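Local coordinates for NTP_transf_2 domain-containing protein (Capnocytophaga granulosa, PDB 6WT9) that synthesises the second messenger 3',3'-cyclic di-GMP from two GTP molecules as part of a CBASS antiphage defence system that ends in death of the infected cell, at residues A[147-158]-A[215-223]; A[206-214]-A[224-233]. All blocks are in the same frame, centred on the assembly; numbering follows the deposited sequence.

Contact 1: A[147-158]-A[215-223]; sequences TNDLKNNRLLSE and YNKRSNTIE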
loop_
_atom_site.group_PDB
_atom_site.type_symbol
_atom_site.label_atom_id
_atom_site.label_comp_id
_atom_site.label_asym_id
_atom_site.label_seq_id
_atom_site.Cartn_x
_atom_site.Cartn_y
_atom_site.Cartn_z
ATOM N N THR A 147 10.179 -22.436 -15.541
ATOM C CA THR A 147 11.077 -21.916 -14.513
ATOM C C THR A 147 12.401 -21.449 -15.110
ATOM O O THR A 147 12.988 -20.467 -14.638
ATOM C CB THR A 147 11.312 -22.975 -13.435
ATOM O OG1 THR A 147 11.712 -24.206 -14.049
ATOM C CG2 THR A 147 10.040 -23.205 -12.652
ATOM N N ASN A 148 12.892 -22.146 -16.138
ATOM C CA ASN A 148 14.118 -21.716 -16.804
ATOM C C ASN A 148 13.939 -20.375 -17.505
ATOM O O ASN A 148 14.871 -19.560 -17.534
ATOM C CB ASN A 148 14.578 -22.781 -17.798
ATOM C CG ASN A 148 15.731 -23.608 -17.265
ATOM O OD1 ASN A 148 16.570 -23.101 -16.524
ATOM N ND2 ASN A 148 15.777 -24.886 -17.633
ATOM N N ASP A 149 12.757 -20.127 -18.074
ATOM C CA ASP A 149 12.486 -18.821 -18.665
ATOM C C ASP A 149 12.497 -17.724 -17.607
ATOM O O ASP A 149 12.962 -16.608 -17.866
ATOM C CB ASP A 149 11.146 -18.847 -19.401
ATOM C CG ASP A 149 10.914 -17.596 -20.231
ATOM O OD1 ASP A 149 11.723 -17.329 -21.146
ATOM O OD2 ASP A 149 9.924 -16.881 -19.974
ATOM N N LEU A 150 11.997 -18.024 -16.406
ATOM C CA LEU A 150 12.012 -17.043 -15.323
ATOM C C LEU A 150 13.412 -16.870 -14.747
ATOM O O LEU A 150 13.797 -15.759 -14.363
ATOM C CB LEU A 150 11.034 -17.459 -14.223
ATOM C CG LEU A 150 9.565 -17.557 -14.639
ATOM C CD1 LEU A 150 8.675 -17.732 -13.425
ATOM C CD2 LEU A 150 9.151 -16.333 -15.432
ATOM N N LYS A 151 14.181 -17.958 -14.671
ATOM C CA LYS A 151 15.564 -17.860 -14.219
ATOM C C LYS A 151 16.392 -16.995 -15.162
ATOM O O LYS A 151 17.232 -16.203 -14.718
ATOM C CB LYS A 151 16.167 -19.260 -14.098
ATOM C CG LYS A 151 17.637 -19.298 -13.728
ATOM C CD LYS A 151 18.140 -20.733 -13.692
ATOM C CE LYS A 151 19.642 -20.794 -13.499
ATOM N NZ LYS A 151 20.118 -22.193 -13.319
ATOM N N ASN A 152 16.158 -17.127 -16.471
ATOM C CA ASN A 152 16.878 -16.311 -17.446
ATOM C C ASN A 152 16.536 -14.834 -17.288
ATOM O O ASN A 152 17.428 -13.976 -17.276
ATOM C CB ASN A 152 16.561 -16.798 -18.862
ATOM C CG ASN A 152 17.164 -15.910 -19.937
ATOM O OD1 ASN A 152 18.384 -15.814 -20.066
ATOM N ND2 ASN A 152 16.307 -15.267 -20.723
ATOM N N ASN A 153 15.244 -14.518 -17.161
ATOM C CA ASN A 153 14.834 -13.128 -16.978
ATOM C C ASN A 153 15.395 -12.540 -15.691
ATOM O O ASN A 153 15.717 -11.348 -15.647
ATOM C CB ASN A 153 13.309 -13.021 -16.986
ATOM C CG ASN A 153 12.719 -13.218 -18.367
ATOM O OD1 ASN A 153 13.404 -13.042 -19.376
ATOM N ND2 ASN A 153 11.443 -13.583 -18.422
ATOM N N ARG A 154 15.521 -13.353 -14.641
ATOM C CA ARG A 154 16.093 -12.864 -13.391
ATOM C C ARG A 154 17.577 -12.554 -13.552
ATOM O O ARG A 154 18.055 -11.509 -13.098
ATOM C CB ARG A 154 15.870 -13.889 -12.277
ATOM C CG ARG A 154 16.517 -13.531 -10.947
ATOM C CD ARG A 154 16.015 -12.195 -10.427
ATOM N NE ARG A 154 15.967 -12.152 -8.967
ATOM C CZ ARG A 154 16.951 -11.701 -8.195
ATOM N NH1 ARG A 154 18.070 -11.252 -8.740
ATOM N NH2 ARG A 154 16.815 -11.699 -6.877
ATOM N N LEU A 155 18.320 -13.452 -14.204
ATOM C CA LEU A 155 19.747 -13.222 -14.409
ATOM C C LEU A 155 19.994 -12.064 -15.370
ATOM O O LEU A 155 20.915 -11.265 -15.163
ATOM C CB LEU A 155 20.415 -14.498 -14.922
ATOM C CG LEU A 155 20.504 -15.661 -13.931
ATOM C CD1 LEU A 155 21.022 -16.912 -14.621
ATOM C CD2 LEU A 155 21.391 -15.294 -12.750
ATOM N N LEU A 156 19.184 -11.953 -16.425
ATOM C CA LEU A 156 19.359 -10.854 -17.370
ATOM C C LEU A 156 18.992 -9.520 -16.735
ATOM O O LEU A 156 19.629 -8.497 -17.016
ATOM C CB LEU A 156 18.523 -11.097 -18.626
ATOM C CG LEU A 156 19.005 -12.197 -19.574
ATOM C CD1 LEU A 156 18.017 -12.394 -20.711
ATOM C CD2 LEU A 156 20.387 -11.869 -20.117
ATOM N N SER A 157 17.964 -9.507 -15.883
ATOM C CA SER A 157 17.620 -8.285 -15.169
ATOM C C SER A 157 18.736 -7.874 -14.217
ATOM O O SER A 157 19.008 -6.680 -14.051
ATOM C CB SER A 157 16.304 -8.468 -14.411
ATOM O OG SER A 157 15.250 -8.812 -15.295
ATOM N N GLU A 158 19.398 -8.849 -13.587
ATOM C CA GLU A 158 20.525 -8.538 -12.712
ATOM C C GLU A 158 21.646 -7.853 -13.482
ATOM O O GLU A 158 22.203 -6.848 -13.029
ATOM C CB GLU A 158 21.049 -9.811 -12.050
ATOM C CG GLU A 158 20.146 -10.383 -10.984
ATOM C CD GLU A 158 20.702 -11.658 -10.381
ATOM O OE1 GLU A 158 21.818 -12.064 -10.771
ATOM O OE2 GLU A 158 20.024 -12.254 -9.519
ATOM N N TYR A 215 8.637 -15.781 -9.141
ATOM C CA TYR A 215 9.805 -16.637 -9.282
ATOM C C TYR A 215 10.680 -16.535 -8.039
ATOM O O TYR A 215 10.964 -15.435 -7.556
ATOM C CB TYR A 215 10.610 -16.263 -10.522
ATOM C CG TYR A 215 11.916 -17.015 -10.619
ATOM C CD1 TYR A 215 11.931 -18.385 -10.843
ATOM C CD2 TYR A 215 13.132 -16.360 -10.478
ATOM C CE1 TYR A 215 13.121 -19.083 -10.929
ATOM C CE2 TYR A 215 14.329 -17.048 -10.563
ATOM C CZ TYR A 215 14.316 -18.410 -10.788
ATOM O OH TYR A 215 15.500 -19.105 -10.873
ATOM N N ASN A 216 11.106 -17.685 -7.529
ATOM C CA ASN A 216 11.952 -17.766 -6.344
ATOM C C ASN A 216 13.333 -18.238 -6.785
ATOM O O ASN A 216 13.518 -19.415 -7.112
ATOM C CB ASN A 216 11.343 -18.709 -5.308
ATOM C CG ASN A 216 12.003 -18.592 -3.951
ATOM O OD1 ASN A 216 13.224 -18.474 -3.846
ATOM N ND2 ASN A 216 11.194 -18.622 -2.898
ATOM N N LYS A 217 14.297 -17.314 -6.795
ATOM C CA LYS A 217 15.654 -17.657 -7.208
ATOM C C LYS A 217 16.282 -18.686 -6.277
ATOM O O LYS A 217 17.082 -19.518 -6.719
ATOM C CB LYS A 217 16.509 -16.389 -7.262
ATOM C CG LYS A 217 17.947 -16.589 -7.709
ATOM C CD LYS A 217 18.709 -15.273 -7.637
ATOM C CE LYS A 217 20.145 -15.426 -8.102
ATOM N NZ LYS A 217 20.883 -14.134 -8.033
ATOM N N ARG A 218 15.918 -18.656 -4.994
ATOM C CA ARG A 218 16.535 -19.551 -4.022
ATOM C C ARG A 218 16.126 -21.001 -4.255
ATOM O O ARG A 218 16.966 -21.906 -4.185
ATOM C CB ARG A 218 16.173 -19.099 -2.607
ATOM C CG ARG A 218 16.378 -20.140 -1.524
ATOM C CD ARG A 218 15.042 -20.655 -1.025
ATOM N NE ARG A 218 14.050 -19.586 -0.943
ATOM C CZ ARG A 218 13.928 -18.754 0.085
ATOM N NH1 ARG A 218 14.736 -18.863 1.129
ATOM N NH2 ARG A 218 12.995 -17.810 0.069
ATOM N N SER A 219 14.847 -21.242 -4.535
ATOM C CA SER A 219 14.353 -22.593 -4.758
ATOM C C SER A 219 14.232 -22.956 -6.231
ATOM O O SER A 219 13.919 -24.111 -6.540
ATOM C CB SER A 219 12.989 -22.778 -4.079
ATOM O OG SER A 219 12.016 -21.921 -4.650
ATOM N N ASN A 220 14.466 -22.008 -7.139
ATOM C CA ASN A 220 14.314 -22.207 -8.581
ATOM C C ASN A 220 12.896 -22.635 -8.957
ATOM O O ASN A 220 12.665 -23.162 -10.050
ATOM C CB ASN A 220 15.338 -23.218 -9.117
ATOM C CG ASN A 220 15.467 -23.177 -10.629
ATOM O OD1 ASN A 220 15.277 -22.132 -11.252
ATOM N ND2 ASN A 220 15.776 -24.321 -11.226
ATOM N N THR A 221 11.932 -22.416 -8.070
ATOM C CA THR A 221 10.536 -22.744 -8.313
ATOM C C THR A 221 9.730 -21.461 -8.470
ATOM O O THR A 221 10.264 -20.349 -8.441
ATOM C CB THR A 221 9.973 -23.609 -7.180
ATOM O OG1 THR A 221 9.969 -22.858 -5.958
ATOM C CG2 THR A 221 10.811 -24.865 -6.996
ATOM N N ILE A 222 8.422 -21.628 -8.639
ATOM C CA ILE A 222 7.483 -20.518 -8.749
ATOM C C ILE A 222 6.644 -20.482 -7.481
ATOM O O ILE A 222 6.148 -21.520 -7.027
ATOM C CB ILE A 222 6.605 -20.649 -10.006
ATOM C CG1 ILE A 222 6.092 -22.082 -10.165
ATOM C CG2 ILE A 222 7.387 -20.246 -11.241
ATOM C CD1 ILE A 222 4.657 -22.278 -9.729
ATOM N N GLU A 223 6.505 -19.293 -6.897
ATOM C CA GLU A 223 5.718 -19.149 -5.683
ATOM C C GLU A 223 4.235 -19.362 -5.984
ATOM O O GLU A 223 3.800 -19.379 -7.138
ATOM C CB GLU A 223 5.945 -17.775 -5.052
ATOM C CG GLU A 223 7.377 -17.510 -4.590
ATOM C CD GLU A 223 7.737 -18.237 -3.302
ATOM O OE1 GLU A 223 7.711 -19.485 -3.282
ATOM O OE2 GLU A 223 8.046 -17.551 -2.305
HETATM O O HOH W 1 15.573 -25.150 -13.937
HETATM O O HOH W 2 13.635 -13.597 -8.682
#

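Contact 2: A[206-214]-A[224-233]; sequences QIEYRGIQI and NRDFPFLSIQ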
loop_
_atom_site.group_PDB
_atom_site.type_symbol
_atom_site.label_atom_id
_atom_site.label_comp_id
_atom_site.label_asym_id
_atom_site.label_seq_id
_atom_site.Cartn_x
_atom_site.Cartn_y
_atom_site.Cartn_z
ATOM N N GLN A 206 -10.925 -18.758 -20.512
ATOM C CA GLN A 206 -9.878 -18.171 -19.688
ATOM C C GLN A 206 -10.488 -17.117 -18.771
ATOM O O GLN A 206 -11.034 -16.116 -19.246
ATOM C CB GLN A 206 -8.793 -17.553 -20.567
ATOM C CG GLN A 206 -7.859 -16.606 -19.829
ATOM C CD GLN A 206 -7.157 -15.634 -20.760
ATOM O OE1 GLN A 206 -6.857 -14.502 -20.380
ATOM N NE2 GLN A 206 -6.892 -16.072 -21.986
ATOM N N ILE A 207 -10.403 -17.343 -17.458
ATOM C CA ILE A 207 -10.849 -16.320 -16.521
ATOM C C ILE A 207 -9.826 -15.190 -16.475
ATOM O O ILE A 207 -8.658 -15.347 -16.851
ATOM C CB ILE A 207 -11.095 -16.910 -15.122
ATOM C CG1 ILE A 207 -9.773 -17.141 -14.391
ATOM C CG2 ILE A 207 -11.874 -18.215 -15.229
ATOM C CD1 ILE A 207 -9.948 -17.578 -12.953
ATOM N N GLU A 208 -10.276 -14.025 -16.009
ATOM C CA GLU A 208 -9.454 -12.824 -16.123
ATOM C C GLU A 208 -8.323 -12.817 -15.100
ATOM O O GLU A 208 -7.143 -12.793 -15.463
ATOM C CB GLU A 208 -10.325 -11.573 -15.984
ATOM C CG GLU A 208 -9.585 -10.273 -16.274
ATOM C CD GLU A 208 -8.963 -10.238 -17.664
ATOM O OE1 GLU A 208 -9.467 -10.934 -18.574
ATOM O OE2 GLU A 208 -7.964 -9.511 -17.849
ATOM N N TYR A 209 -8.663 -12.830 -13.812
ATOM C CA TYR A 209 -7.651 -12.714 -12.759
ATOM C C TYR A 209 -7.233 -14.105 -12.282
ATOM O O TYR A 209 -7.529 -14.545 -11.170
ATOM C CB TYR A 209 -8.170 -11.856 -11.613
ATOM C CG TYR A 209 -8.453 -10.426 -12.006
ATOM C CD1 TYR A 209 -7.415 -9.527 -12.216
ATOM C CD2 TYR A 209 -9.755 -9.971 -12.162
ATOM C CE1 TYR A 209 -7.667 -8.217 -12.574
ATOM C CE2 TYR A 209 -10.015 -8.659 -12.519
ATOM C CZ TYR A 209 -8.969 -7.788 -12.723
ATOM O OH TYR A 209 -9.222 -6.484 -13.079
ATOM N N ARG A 210 -6.517 -14.804 -13.163
ATOM C CA ARG A 210 -5.985 -16.115 -12.824
ATOM C C ARG A 210 -4.785 -16.036 -11.890
ATOM O O ARG A 210 -4.373 -17.068 -11.349
ATOM C CB ARG A 210 -5.615 -16.880 -14.097
ATOM C CG ARG A 210 -4.960 -16.034 -15.180
ATOM C CD ARG A 210 -5.174 -16.664 -16.548
ATOM N NE ARG A 210 -4.646 -15.843 -17.634
ATOM C CZ ARG A 210 -3.529 -16.114 -18.301
ATOM N NH1 ARG A 210 -3.124 -15.311 -19.275
ATOM N NH2 ARG A 210 -2.819 -17.194 -17.999
ATOM N N GLY A 211 -4.225 -14.848 -11.683
ATOM C CA GLY A 211 -3.142 -14.662 -10.744
ATOM C C GLY A 211 -1.770 -14.814 -11.376
ATOM O O GLY A 211 -1.607 -15.250 -12.518
ATOM N N ILE A 212 -0.757 -14.432 -10.602
ATOM C CA ILE A 212 0.632 -14.567 -11.009
ATOM C C ILE A 212 1.342 -15.475 -10.016
ATOM O O ILE A 212 0.862 -15.726 -8.907
ATOM C CB ILE A 212 1.355 -13.208 -11.112
ATOM C CG1 ILE A 212 1.415 -12.526 -9.744
ATOM C CG2 ILE A 212 0.663 -12.316 -12.129
ATOM C CD1 ILE A 212 2.150 -11.203 -9.754
ATOM N N GLN A 213 2.502 -15.972 -10.434
ATOM C CA GLN A 213 3.342 -16.827 -9.605
ATOM C C GLN A 213 4.743 -16.235 -9.583
ATOM O O GLN A 213 5.397 -16.141 -10.627
ATOM C CB GLN A 213 3.356 -18.263 -10.137
ATOM C CG GLN A 213 1.971 -18.904 -10.166
ATOM C CD GLN A 213 1.968 -20.292 -10.777
ATOM O OE1 GLN A 213 1.613 -21.270 -10.120
ATOM N NE2 GLN A 213 2.356 -20.381 -12.043
ATOM N N ILE A 214 5.194 -15.831 -8.399
ATOM C CA ILE A 214 6.473 -15.147 -8.253
ATOM C C ILE A 214 7.605 -16.153 -8.389
ATOM O O ILE A 214 7.554 -17.250 -7.822
ATOM C CB ILE A 214 6.536 -14.417 -6.900
ATOM C CG1 ILE A 214 5.321 -13.501 -6.733
ATOM C CG2 ILE A 214 7.836 -13.633 -6.771
ATOM C CD1 ILE A 214 5.186 -12.460 -7.820
ATOM N N ASN A 224 3.453 -19.528 -4.921
ATOM C CA ASN A 224 2.031 -19.770 -5.091
ATOM C C ASN A 224 1.326 -18.519 -5.617
ATOM O O ASN A 224 1.903 -17.433 -5.721
ATOM C CB ASN A 224 1.401 -20.229 -3.778
ATOM C CG ASN A 224 1.790 -21.647 -3.410
ATOM O OD1 ASN A 224 2.131 -22.454 -4.277
ATOM N ND2 ASN A 224 1.739 -21.960 -2.121
ATOM N N ARG A 225 0.046 -18.696 -5.938
ATOM C CA ARG A 225 -0.731 -17.666 -6.615
ATOM C C ARG A 225 -0.820 -16.386 -5.792
ATOM O O ARG A 225 -1.056 -16.416 -4.582
ATOM C CB ARG A 225 -2.139 -18.186 -6.903
ATOM C CG ARG A 225 -2.430 -18.485 -8.360
ATOM C CD ARG A 225 -3.708 -19.301 -8.476
ATOM N NE ARG A 225 -4.641 -18.750 -9.454
ATOM C CZ ARG A 225 -5.880 -19.197 -9.632
ATOM N NH1 ARG A 225 -6.334 -20.202 -8.896
ATOM N NH2 ARG A 225 -6.666 -18.640 -10.543
ATOM N N ASP A 226 -0.633 -15.255 -6.470
ATOM C CA ASP A 226 -0.913 -13.937 -5.922
ATOM C C ASP A 226 -1.809 -13.190 -6.898
ATOM O O ASP A 226 -1.799 -13.462 -8.103
ATOM C CB ASP A 226 0.370 -13.134 -5.660
ATOM C CG ASP A 226 1.167 -13.672 -4.489
ATOM O OD1 ASP A 226 0.557 -14.261 -3.571
ATOM O OD2 ASP A 226 2.406 -13.506 -4.482
ATOM N N PHE A 227 -2.589 -12.247 -6.372
ATOM C CA PHE A 227 -3.588 -11.520 -7.156
ATOM C C PHE A 227 -3.440 -10.024 -6.911
ATOM O O PHE A 227 -4.317 -9.388 -6.314
ATOM C CB PHE A 227 -4.999 -12.000 -6.808
ATOM C CG PHE A 227 -5.202 -13.479 -7.005
ATOM C CD1 PHE A 227 -4.874 -14.380 -6.002
ATOM C CD2 PHE A 227 -5.725 -13.969 -8.191
ATOM C CE1 PHE A 227 -5.064 -15.741 -6.181
ATOM C CE2 PHE A 227 -5.917 -15.327 -8.377
ATOM C CZ PHE A 227 -5.586 -16.215 -7.369
ATOM N N PRO A 228 -2.343 -9.421 -7.378
ATOM C CA PRO A 228 -2.114 -7.999 -7.095
ATOM C C PRO A 228 -2.985 -7.078 -7.935
ATOM O O PRO A 228 -3.418 -6.023 -7.460
ATOM C CB PRO A 228 -0.628 -7.818 -7.419
ATOM C CG PRO A 228 -0.366 -8.823 -8.489
ATOM C CD PRO A 228 -1.254 -10.006 -8.185
ATOM N N PHE A 229 -3.247 -7.463 -9.185
ATOM C CA PHE A 229 -4.030 -6.606 -10.069
ATOM C C PHE A 229 -5.504 -6.625 -9.689
ATOM O O PHE A 229 -6.186 -5.598 -9.772
ATOM C CB PHE A 229 -3.839 -7.042 -11.520
ATOM C CG PHE A 229 -2.406 -7.266 -11.894
ATOM C CD1 PHE A 229 -1.439 -6.326 -11.576
ATOM C CD2 PHE A 229 -2.021 -8.426 -12.542
ATOM C CE1 PHE A 229 -0.116 -6.535 -11.910
ATOM C CE2 PHE A 229 -0.702 -8.640 -12.879
ATOM C CZ PHE A 229 0.251 -7.695 -12.563
ATOM N N LEU A 230 -6.011 -7.789 -9.272
ATOM C CA LEU A 230 -7.380 -7.866 -8.774
ATOM C C LEU A 230 -7.542 -7.054 -7.498
ATOM O O LEU A 230 -8.557 -6.375 -7.310
ATOM C CB LEU A 230 -7.768 -9.326 -8.537
ATOM C CG LEU A 230 -9.124 -9.591 -7.880
ATOM C CD1 LEU A 230 -10.251 -8.991 -8.708
ATOM C CD2 LEU A 230 -9.337 -11.086 -7.683
ATOM N N SER A 231 -6.546 -7.108 -6.610
ATOM C CA SER A 231 -6.599 -6.318 -5.384
ATOM C C SER A 231 -6.596 -4.827 -5.692
ATOM O O SER A 231 -7.368 -4.062 -5.101
ATOM C CB SER A 231 -5.424 -6.683 -4.476
ATOM O OG SER A 231 -5.438 -8.061 -4.155
ATOM N N ILE A 232 -5.734 -4.399 -6.615
ATOM C CA ILE A 232 -5.668 -2.990 -6.994
ATOM C C ILE A 232 -7.003 -2.528 -7.565
ATOM O O ILE A 232 -7.539 -1.484 -7.177
ATOM C CB ILE A 232 -4.521 -2.759 -7.996
ATOM C CG1 ILE A 232 -3.169 -2.845 -7.290
ATOM C CG2 ILE A 232 -4.692 -1.424 -8.715
ATOM C CD1 ILE A 232 -1.992 -2.864 -8.237
ATOM N N GLN A 233 -7.560 -3.306 -8.496
ATOM C CA GLN A 233 -8.789 -2.896 -9.166
ATOM C C GLN A 233 -9.963 -2.848 -8.193
ATOM O O GLN A 233 -10.826 -1.969 -8.298
ATOM C CB GLN A 233 -9.081 -3.838 -10.335
ATOM C CG GLN A 233 -10.092 -3.304 -11.337
ATOM C CD GLN A 233 -11.519 -3.676 -10.988
ATOM O OE1 GLN A 233 -11.788 -4.788 -10.532
ATOM N NE2 GLN A 233 -12.445 -2.744 -11.199
#

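Contact 1: A[147-158]-A[215-223]
K217 and E158 join helix 147-164 to the β-hairpin of strands 212-216 and 221-226, at the edge of the nucleotidyltransferase fold. The lysine, fully extended, meets the carboxylate from the opposite direction in a salt bridge; its modelled length, 2.5 Å from K217 NZ to E158 OE2, is doubtful because OE2 is crowded in the model. R154 probably belongs to the same charged cluster, though its NH1 is modelled too close to OE2 for the exact contact to be trusted; K217 CD lies 4.0 Å from R154 CZ, over one guanidinium face. At the guanidinium edge, R154 NE donates to a water 2.8 Å away, which is only weakly linked to Y215 O. A second water accepts from N220 ND2 at 2.8 Å and makes a weak bond to N148 OD1. Between these polar groups lies Y215, whose CG is trans to the backbone N (chi1 173°), sending the ring across the helix. One face rests on the peptide between L150 and K151, while K217 N lies over the other. L150 CB approaches Y215 CD1 to 3.6 Å; R154 CB approaches Y215 CE2 obliquely to 3.9 Å, the two side chains running at about a right angle. Beyond the ring, L150 CD1 touches I222 CG2 at 3.6 Å. At the phenol end, K151 CB packs 3.3 Å from Y215 OH, while N220 OD1 lies in the ring plane at the tyrosine's edge.

Contact 2: A[206-214]-A[224-233]
Y209 lays its ring against L230, the apolar centre where the approach to a β-hairpin packs on the helix that leaves it. L230 CB stands 4.0 Å from the ring centroid, 24° off the normal, in a CH-pi contact; CD1 covers the same face, 3.6 Å from Y209 CD2. The ring's far end reaches Q233, with the phenol oxygen beside CG and the amide nearly parallel to the ring. I212 extends the apolar patch with two branches: CD1 meets P228 CG at 3.7 Å, whereas CG2 meets F229 CE2 at 4.0 Å. Its CG1 sits between the backbone N and carbonyl carbon (chi1 63°), and the chain then runs on extended, which brings CD1 to the proline. L101 of strand 98-104 lies against this patch too. Beside it G211, at a positive phi of 91°, brings its CA within 3.2 Å of D226 O, and F227 CD2 is close by. The F227 ring turns its edge to Y209 O. Strands 212-216 and 221-226 then pair antiparallel, I212 and D226 exchanging two backbone hydrogen bonds. At the polar edge R225 takes R210 O side-on with NE and NH2; NH2 is 2.9 Å away. F227 CZ packs over one guanidinium face, toward the rim. Two N-H groups thus converge on one backbone carbonyl oxygen lying in the guanidinium plane, which restrains the rotation of that group.

In the fold
Two levels of one hairpin are involved: contact 2 lies at its base and contact 1 at its turn, with centres 19 Å apart. Both use strands 212-216 and 221-226, and their segments alternate along the chain: 147-158, 206-214, 215-223, 224-233. They touch where E223 N probably hydrogen-bonds to I214 O. Strand 212-216 also pairs with strand 185-194, so the hairpin extends the mixed sheet at the heart of the nucleotidyltransferase fold. Contact 1 lays the turn end on helix 147-164, which also packs on that sheet, and contact 2 leads out into helix 228-241. The hairpin thereby ties the sheet to one helix before it and another after it.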